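Local coordinates for protein kallistatin (Homo sapiens, PDB 6F4V) that inhibits tissue kallikrein by forming a stable equimolar complex with the enzyme, which cleaves it at its reactive site, at residues 158-169 with 330-341. Numbering follows the deposited sequence.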
loop_
_atom_site.group_PDB
_atom_site.type_symbol
_atom_site.label_atom_id
_atom_site.label_comp_id
_atom_site.label_asym_id
_atom_site.label_seq_id
_atom_site.Cartn_x
_atom_site.Cartn_y
_atom_site.Cartn_z
ATOM N N ASP A 158 12.217 -25.450 -5.680
ATOM C CA ASP A 158 13.419 -25.249 -4.847
ATOM C C ASP A 158 13.294 -24.081 -3.832
ATOM O O ASP A 158 14.295 -23.605 -3.293
ATOM C CB ASP A 158 14.652 -25.047 -5.751
ATOM C CG ASP A 158 14.459 -23.953 -6.801
ATOM O OD1 ASP A 158 13.322 -23.462 -6.963
ATOM O OD2 ASP A 158 15.446 -23.596 -7.481
ATOM N N VAL A 159 12.071 -23.624 -3.586
ATOM C CA VAL A 159 11.815 -22.611 -2.559
ATOM C C VAL A 159 11.875 -23.253 -1.182
ATOM O O VAL A 159 11.366 -24.353 -0.995
ATOM C CB VAL A 159 10.451 -21.923 -2.797
ATOM C CG1 VAL A 159 10.015 -21.090 -1.595
ATOM C CG2 VAL A 159 10.524 -21.072 -4.054
ATOM N N LEU A 160 12.511 -22.570 -0.229
ATOM C CA LEU A 160 12.588 -23.025 1.161
ATOM C C LEU A 160 11.895 -22.097 2.165
ATOM O O LEU A 160 11.758 -22.450 3.331
ATOM C CB LEU A 160 14.056 -23.180 1.557
ATOM C CG LEU A 160 14.901 -24.116 0.665
ATOM C CD1 LEU A 160 16.377 -23.937 1.012
ATOM C CD2 LEU A 160 14.475 -25.584 0.790
ATOM N N MET A 161 11.482 -20.903 1.726
ATOM C CA MET A 161 10.754 -20.001 2.615
ATOM C C MET A 161 9.948 -19.004 1.798
ATOM O O MET A 161 10.408 -18.522 0.779
ATOM C CB MET A 161 11.725 -19.248 3.549
ATOM C CG MET A 161 11.048 -18.359 4.576
ATOM S SD MET A 161 12.234 -17.337 5.477
ATOM C CE MET A 161 12.226 -15.862 4.452
ATOM N N VAL A 162 8.745 -18.701 2.270
ATOM C CA VAL A 162 7.984 -17.596 1.725
ATOM C C VAL A 162 7.603 -16.685 2.884
ATOM O O VAL A 162 7.002 -17.132 3.867
ATOM C CB VAL A 162 6.733 -18.062 0.973
ATOM C CG1 VAL A 162 5.926 -16.859 0.493
ATOM C CG2 VAL A 162 7.119 -18.932 -0.198
ATOM N N LEU A 163 7.995 -15.421 2.759
ATOM C CA LEU A 163 7.598 -14.374 3.674
ATOM C C LEU A 163 6.342 -13.737 3.121
ATOM O O LEU A 163 6.237 -13.505 1.919
ATOM C CB LEU A 163 8.717 -13.356 3.736
ATOM C CG LEU A 163 8.562 -12.094 4.537
ATOM C CD1 LEU A 163 9.953 -11.684 5.054
ATOM C CD2 LEU A 163 7.898 -10.958 3.765
ATOM N N VAL A 164 5.383 -13.453 3.995
ATOM C CA VAL A 164 4.225 -12.683 3.607
ATOM C C VAL A 164 3.845 -11.665 4.653
ATOM O O VAL A 164 4.079 -11.840 5.864
ATOM C CB VAL A 164 2.980 -13.534 3.255
ATOM C CG1 VAL A 164 3.331 -14.636 2.291
ATOM C CG2 VAL A 164 2.329 -14.115 4.490
ATOM N N ASN A 165 3.246 -10.580 4.189
ATOM C CA ASN A 165 2.466 -9.779 5.103
ATOM C C ASN A 165 1.203 -9.313 4.458
ATOM O O ASN A 165 1.012 -9.476 3.254
ATOM C CB ASN A 165 3.281 -8.645 5.666
ATOM C CG ASN A 165 3.468 -7.507 4.720
ATOM O OD1 ASN A 165 2.781 -7.390 3.728
ATOM N ND2 ASN A 165 4.405 -6.633 5.047
ATOM N N TYR A 166 0.328 -8.761 5.268
ATOM C CA TYR A 166 -0.967 -8.294 4.760
ATOM C C TYR A 166 -1.397 -7.082 5.575
ATOM O O TYR A 166 -0.936 -6.875 6.724
ATOM C CB TYR A 166 -2.024 -9.418 4.832
ATOM C CG TYR A 166 -2.313 -9.767 6.264
ATOM C CD1 TYR A 166 -3.272 -9.046 7.002
ATOM C CD2 TYR A 166 -1.586 -10.767 6.912
ATOM C CE1 TYR A 166 -3.503 -9.330 8.345
ATOM C CE2 TYR A 166 -1.820 -11.061 8.235
ATOM C CZ TYR A 166 -2.781 -10.357 8.945
ATOM O OH TYR A 166 -2.982 -10.646 10.280
ATOM N N ILE A 167 -2.287 -6.308 4.974
ATOM C CA ILE A 167 -2.944 -5.203 5.611
ATOM C C ILE A 167 -4.400 -5.276 5.189
ATOM O O ILE A 167 -4.716 -5.543 4.037
ATOM C CB ILE A 167 -2.289 -3.839 5.257
ATOM C CG1 ILE A 167 -3.057 -2.670 5.892
ATOM C CG2 ILE A 167 -2.160 -3.642 3.746
ATOM C CD1 ILE A 167 -2.325 -1.336 5.863
ATOM N N TYR A 168 -5.266 -5.062 6.169
ATOM C CA TYR A 168 -6.692 -4.990 5.977
ATOM C C TYR A 168 -7.180 -3.713 6.652
ATOM O O TYR A 168 -6.839 -3.460 7.813
ATOM C CB TYR A 168 -7.401 -6.202 6.554
ATOM C CG TYR A 168 -8.886 -6.107 6.271
ATOM C CD1 TYR A 168 -9.391 -6.400 5.014
ATOM C CD2 TYR A 168 -9.774 -5.639 7.237
ATOM C CE1 TYR A 168 -10.749 -6.266 4.731
ATOM C CE2 TYR A 168 -11.143 -5.497 6.963
ATOM C CZ TYR A 168 -11.623 -5.823 5.716
ATOM O OH TYR A 168 -12.970 -5.694 5.400
ATOM N N PHE A 169 -7.967 -2.932 5.919
ATOM C CA PHE A 169 -8.426 -1.622 6.328
ATOM C C PHE A 169 -9.892 -1.489 5.990
ATOM O O PHE A 169 -10.280 -1.592 4.830
ATOM C CB PHE A 169 -7.630 -0.559 5.554
ATOM C CG PHE A 169 -8.071 0.853 5.794
ATOM C CD1 PHE A 169 -7.586 1.555 6.869
ATOM C CD2 PHE A 169 -8.923 1.493 4.925
ATOM C CE1 PHE A 169 -7.950 2.876 7.094
ATOM C CE2 PHE A 169 -9.289 2.833 5.129
ATOM C CZ PHE A 169 -8.793 3.515 6.219
ATOM N N GLU A 330 -13.113 0.159 2.061
ATOM C CA GLU A 330 -12.421 -1.055 2.393
ATOM C C GLU A 330 -11.209 -1.172 1.467
ATOM O O GLU A 330 -11.327 -1.013 0.252
ATOM C CB GLU A 330 -13.305 -2.281 2.220
ATOM C CG GLU A 330 -12.651 -3.590 2.646
ATOM C CD GLU A 330 -13.482 -4.800 2.227
ATOM O OE1 GLU A 330 -13.967 -4.797 1.086
ATOM O OE2 GLU A 330 -13.626 -5.730 3.019
ATOM N N ALA A 331 -10.061 -1.404 2.067
ATOM C CA ALA A 331 -8.808 -1.582 1.295
ATOM C C ALA A 331 -7.996 -2.716 1.892
ATOM O O ALA A 331 -7.924 -2.874 3.107
ATOM C CB ALA A 331 -8.027 -0.268 1.232
ATOM N N ALA A 332 -7.420 -3.554 1.028
ATOM C CA ALA A 332 -6.624 -4.642 1.457
ATOM C C ALA A 332 -5.420 -4.807 0.545
ATOM O O ALA A 332 -5.430 -4.384 -0.607
ATOM C CB ALA A 332 -7.444 -5.928 1.511
ATOM N N ALA A 333 -4.378 -5.412 1.095
ATOM C CA ALA A 333 -3.186 -5.711 0.316
ATOM C C ALA A 333 -2.360 -6.770 0.987
ATOM O O ALA A 333 -2.476 -7.027 2.188
ATOM C CB ALA A 333 -2.354 -4.458 0.077
ATOM N N ALA A 334 -1.514 -7.405 0.193
ATOM C CA ALA A 334 -0.542 -8.323 0.719
ATOM C C ALA A 334 0.688 -8.392 -0.161
ATOM O O ALA A 334 0.625 -8.083 -1.342
ATOM C CB ALA A 334 -1.178 -9.694 0.862
ATOM N N THR A 335 1.797 -8.809 0.443
ATOM C CA THR A 335 3.091 -8.910 -0.232
ATOM C C THR A 335 3.695 -10.244 0.122
ATOM O O THR A 335 3.673 -10.638 1.284
ATOM C CB THR A 335 4.048 -7.799 0.279
ATOM O OG1 THR A 335 3.455 -6.525 0.053
ATOM C CG2 THR A 335 5.406 -7.859 -0.407
ATOM N N SER A 336 4.218 -10.943 -0.883
ATOM C CA SER A 336 4.980 -12.163 -0.678
ATOM C C SER A 336 6.438 -11.971 -1.109
ATOM O O SER A 336 6.740 -11.140 -1.982
ATOM C CB SER A 336 4.370 -13.314 -1.467
ATOM O OG SER A 336 4.575 -13.154 -2.848
ATOM N N PHE A 337 7.317 -12.768 -0.516
ATOM C CA PHE A 337 8.710 -12.848 -0.951
ATOM C C PHE A 337 9.212 -14.270 -0.750
ATOM O O PHE A 337 9.287 -14.724 0.382
ATOM C CB PHE A 337 9.593 -11.884 -0.172
ATOM C CG PHE A 337 10.934 -11.674 -0.798
ATOM C CD1 PHE A 337 11.980 -12.571 -0.615
ATOM C CD2 PHE A 337 11.134 -10.607 -1.624
ATOM C CE1 PHE A 337 13.206 -12.339 -1.250
ATOM C CE2 PHE A 337 12.346 -10.385 -2.237
ATOM C CZ PHE A 337 13.374 -11.252 -2.062
ATOM N N ALA A 338 9.583 -14.934 -1.846
ATOM C CA ALA A 338 10.019 -16.316 -1.829
ATOM C C ALA A 338 11.540 -16.372 -1.958
ATOM O O ALA A 338 12.154 -15.573 -2.686
ATOM C CB ALA A 338 9.339 -17.089 -2.950
ATOM N N ILE A 339 12.133 -17.314 -1.212
ATOM C CA ILE A 339 13.573 -17.510 -1.137
ATOM C C ILE A 339 13.836 -18.931 -1.587
ATOM O O ILE A 339 13.173 -19.853 -1.106
ATOM C CB ILE A 339 14.079 -17.412 0.313
ATOM C CG1 ILE A 339 13.701 -16.094 0.959
ATOM C CG2 ILE A 339 15.586 -17.631 0.397
ATOM C CD1 ILE A 339 14.406 -14.920 0.366
ATOM N N LYS A 340 14.794 -19.108 -2.497
ATOM C CA LYS A 340 15.142 -20.443 -3.007
ATOM C C LYS A 340 16.621 -20.735 -2.771
ATOM O O LYS A 340 17.375 -19.872 -2.332
ATOM C CB LYS A 340 14.806 -20.542 -4.496
ATOM C CG LYS A 340 15.648 -19.641 -5.377
ATOM C CD LYS A 340 15.216 -19.703 -6.820
ATOM C CE LYS A 340 16.270 -19.037 -7.703
ATOM N NZ LYS A 340 15.663 -18.321 -8.843
ATOM N N PHE A 341 17.028 -21.953 -3.099
ATOM C CA PHE A 341 18.445 -22.348 -3.029
ATOM C C PHE A 341 18.899 -23.004 -4.338
ATOM O O PHE A 341 18.171 -23.075 -5.337
ATOM C CB PHE A 341 18.691 -23.265 -1.832
ATOM C CG PHE A 341 18.277 -24.694 -2.060
ATOM C CD1 PHE A 341 16.929 -25.043 -2.168
ATOM C CD2 PHE A 341 19.238 -25.701 -2.164
ATOM C CE1 PHE A 341 16.541 -26.363 -2.381
ATOM C CE2 PHE A 341 18.857 -27.019 -2.369
ATOM C CZ PHE A 341 17.507 -27.350 -2.484
ATOM O OXT PHE A 341 20.036 -23.475 -4.416
#
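Met161 to Phe169 pair with Ala331 to Ile339 as antiparallel strands, the backbones exchanging hydrogen bonds such as Leu163 N to Phe337 O (2.8 Å) and Ile167 N to Ala333 O (2.9 Å). The register slips near the C-terminus, where Ile339 O takes Leu160 N at 2.9 Å and Met161 N only weakly, a classic beta bulge. Beyond it Phe341 N donates a hydrogen bond to Asp158 O.

On one face Ile167 CG2 lies 3.8 Å from Ala333 CB and Met161 CE meets Ile339 CG1; on the other, Val162 CG2 meets Ala338 CB. Past the bulge Leu160 CD1 packs 3.4 Å from Phe341 CD1, the side chains crossing at about a right angle.

Asn165 and Thr335 point the same way on the Ile167 face; Ser35 OG is hydrogen-bonded to both Asn165 OD1 and Thr335 OG1, and His318 ND1 also hydrogen-bonds Thr335 OG1. At the far end, with CG anti to the backbone N (chi1 -177°), Tyr168 reaches Glu330, whose OE2 accepts a very short 2.5 Å hydrogen bond from Tyr168 OH at the ring edge; ring and carboxylate planes stand 80° apart.

Strand 328-340, lodged between strands 159-172 and 312-324, fits the inserted reactive-centre loop of a cleaved, relaxed serpin.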